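Local coordinates for peptidoglycan synthetase penicillin-binding protein 3 (Bifidobacterium adolescentis, PDB 4YE5) that probably binds penicillin and, as a member of the transpeptidase family, probably cross-links peptidoglycan strands during cell-wall synthesis, at residues A[461-473]-A[479-491]. Sequence-based numbering, arbitrary orientation.
Sequences MLNAMESSAEHYN and DGYRMAAKSGTAE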
loop_
_atom_site.group_PDB
_atom_site.type_symbol
_atom_site.label_atom_id
_atom_site.label_comp_id
_atom_site.label_asym_id
_atom_site.label_seq_id
_atom_site.Cartn_x
_atom_site.Cartn_y
_atom_site.Cartn_z
HETATM N N MSE A 461 -10.389 16.451 23.384
HETATM C CA MSE A 461 -9.257 16.681 22.486
HETATM C C MSE A 461 -9.735 17.061 21.070
HETATM O O MSE A 461 -9.134 17.880 20.397
HETATM C CB MSE A 461 -8.362 15.439 22.421
HETATM C CG MSE A 461 -7.566 15.161 23.691
HETATM SE SE MSE A 461 -6.480 16.683 24.181
HETATM C CE MSE A 461 -5.396 16.833 22.588
ATOM N N LEU A 462 -10.824 16.455 20.623
ATOM C CA LEU A 462 -11.406 16.804 19.330
ATOM C C LEU A 462 -11.856 18.269 19.347
ATOM O O LEU A 462 -11.644 19.024 18.386
ATOM C CB LEU A 462 -12.614 15.891 19.064
ATOM C CG LEU A 462 -13.259 15.894 17.684
ATOM C CD1 LEU A 462 -12.271 15.438 16.630
ATOM C CD2 LEU A 462 -14.472 14.967 17.686
ATOM N N ASN A 463 -12.490 18.656 20.450
ATOM C CA ASN A 463 -12.904 20.031 20.690
ATOM C C ASN A 463 -11.691 20.995 20.656
ATOM O O ASN A 463 -11.733 22.044 20.018
ATOM C CB ASN A 463 -13.640 20.092 22.034
ATOM C CG ASN A 463 -14.293 21.444 22.306
ATOM O OD1 ASN A 463 -13.667 22.495 22.171
ATOM N ND2 ASN A 463 -15.558 21.414 22.712
ATOM N N ALA A 464 -10.603 20.629 21.324
ATOM C CA ALA A 464 -9.390 21.464 21.311
ATOM C C ALA A 464 -8.750 21.498 19.918
ATOM O O ALA A 464 -8.204 22.532 19.502
ATOM C CB ALA A 464 -8.382 20.976 22.361
HETATM N N MSE A 465 -8.818 20.378 19.194
HETATM C CA MSE A 465 -8.325 20.334 17.813
HETATM C C MSE A 465 -9.174 21.175 16.855
HETATM O O MSE A 465 -8.665 21.737 15.883
HETATM C CB MSE A 465 -8.194 18.895 17.278
HETATM C CG MSE A 465 -7.109 18.076 17.968
HETATM SE SE MSE A 465 -6.951 16.319 17.162
HETATM C CE MSE A 465 -6.296 16.885 15.385
ATOM N N GLU A 466 -10.466 21.262 17.130
ATOM C CA GLU A 466 -11.310 22.130 16.341
ATOM C C GLU A 466 -10.934 23.601 16.595
ATOM O O GLU A 466 -10.894 24.410 15.659
ATOM C CB GLU A 466 -12.807 21.860 16.601
ATOM C CG GLU A 466 -13.704 22.889 15.928
ATOM C CD GLU A 466 -15.131 22.406 15.679
ATOM O OE1 GLU A 466 -15.527 21.355 16.228
ATOM O OE2 GLU A 466 -15.853 23.092 14.925
ATOM N N SER A 467 -10.635 23.947 17.850
ATOM C CA SER A 467 -10.114 25.290 18.134
ATOM C C SER A 467 -8.763 25.484 17.433
ATOM O O SER A 467 -8.481 26.558 16.898
ATOM C CB SER A 467 -9.983 25.542 19.646
ATOM O OG SER A 467 -11.261 25.537 20.260
ATOM N N SER A 468 -7.939 24.439 17.407
ATOM C CA SER A 468 -6.649 24.520 16.703
ATOM C C SER A 468 -6.846 24.779 15.190
ATOM O O SER A 468 -6.110 25.557 14.608
ATOM C CB SER A 468 -5.800 23.244 16.926
ATOM O OG SER A 468 -5.540 23.033 18.325
ATOM N N ALA A 469 -7.836 24.132 14.568
ATOM C CA ALA A 469 -8.141 24.367 13.139
ATOM C C ALA A 469 -8.624 25.806 12.891
ATOM O O ALA A 469 -8.217 26.464 11.933
ATOM C CB ALA A 469 -9.209 23.382 12.637
ATOM N N GLU A 470 -9.502 26.286 13.753
ATOM C CA GLU A 470 -10.023 27.644 13.607
ATOM C C GLU A 470 -8.918 28.694 13.703
ATOM O O GLU A 470 -9.035 29.776 13.141
ATOM C CB GLU A 470 -11.100 27.923 14.653
ATOM C CG GLU A 470 -12.376 27.144 14.411
ATOM C CD GLU A 470 -13.460 27.517 15.402
ATOM O OE1 GLU A 470 -13.175 28.353 16.287
ATOM O OE2 GLU A 470 -14.583 26.969 15.303
ATOM N N HIS A 471 -7.844 28.369 14.406
ATOM C CA HIS A 471 -6.684 29.258 14.471
ATOM C C HIS A 471 -6.134 29.621 13.069
ATOM O O HIS A 471 -5.556 30.691 12.887
ATOM C CB HIS A 471 -5.591 28.618 15.342
ATOM C CG HIS A 471 -4.468 29.545 15.679
ATOM N ND1 HIS A 471 -4.549 30.469 16.698
ATOM C CD2 HIS A 471 -3.238 29.695 15.129
ATOM C CE1 HIS A 471 -3.414 31.145 16.767
ATOM N NE2 HIS A 471 -2.601 30.695 15.829
ATOM N N TYR A 472 -6.332 28.733 12.093
ATOM C CA TYR A 472 -5.845 28.928 10.718
ATOM C C TYR A 472 -6.964 29.132 9.691
ATOM O O TYR A 472 -6.737 29.014 8.488
ATOM C CB TYR A 472 -4.951 27.738 10.292
ATOM C CG TYR A 472 -3.735 27.631 11.195
ATOM C CD1 TYR A 472 -2.860 28.698 11.313
ATOM C CD2 TYR A 472 -3.495 26.492 11.958
ATOM C CE1 TYR A 472 -1.757 28.635 12.128
ATOM C CE2 TYR A 472 -2.389 26.420 12.790
ATOM C CZ TYR A 472 -1.535 27.496 12.877
ATOM O OH TYR A 472 -0.444 27.452 13.703
ATOM N N ASN A 473 -8.163 29.471 10.149
ATOM C CA ASN A 473 -9.287 29.486 9.226
ATOM C C ASN A 473 -9.304 30.678 8.272
ATOM O O ASN A 473 -10.188 30.767 7.427
ATOM C CB ASN A 473 -10.651 29.293 9.938
ATOM C CG ASN A 473 -11.051 30.477 10.790
ATOM O OD1 ASN A 473 -10.354 31.478 10.847
ATOM N ND2 ASN A 473 -12.202 30.364 11.467
ATOM N N ASP A 479 -15.582 24.925 2.849
ATOM C CA ASP A 479 -16.844 25.640 3.038
ATOM C C ASP A 479 -17.980 24.694 3.430
ATOM O O ASP A 479 -18.208 23.683 2.763
ATOM C CB ASP A 479 -17.236 26.413 1.782
ATOM C CG ASP A 479 -18.481 27.265 1.998
ATOM O OD1 ASP A 479 -18.527 27.965 3.030
ATOM O OD2 ASP A 479 -19.410 27.227 1.157
ATOM N N GLY A 480 -18.649 25.011 4.532
ATOM C CA GLY A 480 -19.753 24.208 5.026
ATOM C C GLY A 480 -19.347 23.152 6.048
ATOM O O GLY A 480 -20.197 22.478 6.615
ATOM N N TYR A 481 -18.052 22.988 6.304
ATOM C CA TYR A 481 -17.649 21.883 7.177
ATOM C C TYR A 481 -16.715 22.296 8.298
ATOM O O TYR A 481 -15.752 23.038 8.083
ATOM C CB TYR A 481 -17.005 20.759 6.347
ATOM C CG TYR A 481 -17.953 20.205 5.288
ATOM C CD1 TYR A 481 -18.043 20.793 4.028
ATOM C CD2 TYR A 481 -18.764 19.116 5.558
ATOM C CE1 TYR A 481 -18.916 20.305 3.066
ATOM C CE2 TYR A 481 -19.642 18.619 4.592
ATOM C CZ TYR A 481 -19.713 19.219 3.356
ATOM O OH TYR A 481 -20.579 18.721 2.394
ATOM N N ARG A 482 -16.986 21.787 9.491
ATOM C CA ARG A 482 -16.091 21.997 10.630
ATOM C C ARG A 482 -14.928 21.018 10.560
ATOM O O ARG A 482 -15.133 19.866 10.194
ATOM C CB ARG A 482 -16.875 21.817 11.931
ATOM C CG ARG A 482 -17.917 22.917 12.136
ATOM C CD ARG A 482 -18.948 22.570 13.203
ATOM N NE ARG A 482 -18.357 22.146 14.468
ATOM C CZ ARG A 482 -19.066 21.637 15.475
ATOM N NH1 ARG A 482 -20.389 21.511 15.366
ATOM N NH2 ARG A 482 -18.465 21.265 16.593
HETATM N N MSE A 483 -13.716 21.478 10.900
HETATM C CA MSE A 483 -12.524 20.624 10.914
HETATM C C MSE A 483 -11.884 20.620 12.287
HETATM O O MSE A 483 -11.916 21.621 12.996
HETATM C CB MSE A 483 -11.459 21.129 9.915
HETATM C CG MSE A 483 -11.789 20.853 8.434
HETATM SE SE MSE A 483 -10.392 21.493 7.211
HETATM C CE MSE A 483 -10.802 23.344 7.286
ATOM N N ALA A 484 -11.279 19.494 12.645
ATOM C CA ALA A 484 -10.458 19.418 13.843
ATOM C C ALA A 484 -9.085 19.041 13.322
ATOM O O ALA A 484 -8.937 18.011 12.658
ATOM C CB ALA A 484 -10.963 18.353 14.786
ATOM N N ALA A 485 -8.084 19.862 13.611
ATOM C CA ALA A 485 -6.788 19.632 12.980
ATOM C C ALA A 485 -5.638 20.130 13.816
ATOM O O ALA A 485 -5.827 20.958 14.695
ATOM C CB ALA A 485 -6.761 20.326 11.609
ATOM N N LYS A 486 -4.435 19.659 13.503
ATOM C CA LYS A 486 -3.222 20.218 14.082
ATOM C C LYS A 486 -2.159 20.367 13.012
ATOM O O LYS A 486 -2.068 19.531 12.118
ATOM C CB LYS A 486 -2.667 19.324 15.213
ATOM C CG LYS A 486 -3.053 19.780 16.627
ATOM C CD LYS A 486 -2.534 21.174 17.014
ATOM C CE LYS A 486 -1.048 21.131 17.320
ATOM N NZ LYS A 486 -0.396 22.471 17.296
ATOM N N SER A 487 -1.336 21.408 13.133
ATOM C CA SER A 487 -0.178 21.599 12.261
ATOM C C SER A 487 1.134 21.372 13.000
ATOM O O SER A 487 1.181 21.442 14.233
ATOM C CB SER A 487 -0.148 23.036 11.753
ATOM O OG SER A 487 0.000 23.921 12.852
ATOM N N GLY A 488 2.209 21.143 12.239
ATOM C CA GLY A 488 3.542 21.054 12.809
ATOM C C GLY A 488 4.623 21.316 11.763
ATOM O O GLY A 488 4.326 21.414 10.577
ATOM N N THR A 489 5.866 21.446 12.215
ATOM C CA THR A 489 7.035 21.449 11.345
ATOM C C THR A 489 8.107 20.702 12.095
ATOM O O THR A 489 8.027 20.555 13.323
ATOM C CB THR A 489 7.580 22.873 11.044
ATOM O OG1 THR A 489 8.000 23.486 12.261
ATOM C CG2 THR A 489 6.514 23.753 10.380
ATOM N N ALA A 490 9.120 20.251 11.362
ATOM C CA ALA A 490 10.250 19.569 11.954
ATOM C C ALA A 490 11.420 19.643 10.995
ATOM O O ALA A 490 11.227 19.628 9.773
ATOM C CB ALA A 490 9.892 18.108 12.236
ATOM N N GLU A 491 12.630 19.724 11.539
ATOM C CA GLU A 491 13.818 19.643 10.706
ATOM C C GLU A 491 14.016 18.214 10.195
ATOM O O GLU A 491 13.802 17.240 10.930
ATOM C CB GLU A 491 15.065 20.110 11.470
ATOM C CG GLU A 491 16.296 20.154 10.586
ATOM C CD GLU A 491 17.543 20.617 11.326
ATOM O OE1 GLU A 491 17.415 21.089 12.481
ATOM O OE2 GLU A 491 18.642 20.512 10.744
#
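A469 packs its CB 3.2 Å from M483 O and against A485 CB where helix 455-470 crosses strand 484-492, an outermost strand of the antiparallel sheet in the penicillin-binding transpeptidase domain. With alanines A469, A484 and A485 at the crossing, the backbones come close, the axes of the short segments passing 5.3 Å apart at 64°. A484 CB fits between L462 CD1 and M465 CB. S468 CB is pressed against A485 O, its hydroxyl turned back to A464 O. The selenomethionine M465 bends at its last torsion (chi3 66°), which lays CE against the backbone of A485. K486 passes its CD by S468 OG, and its NZ hydrogen-bonds S287 OG and L339 O; K486, S487 and G488 probably form the family's K(T/S)G motif, and S287 probably opens its SxxK motif. R482 makes a firm polar edge, gripping E466 side-on, NE to OE2 at 2.7 Å and NH2 to OE1 at 3.0 Å, carboxylate and guanidinium planes 35° apart. The looser side is partly exposed Y472, whose ring meets S487 OG obliquely, CE2 at 3.5 Å. M465 O accepts hydrogen bonds from A485 N (3.0 Å) across the contact and A469 N within the helix, from opposite faces of its carbonyl plane.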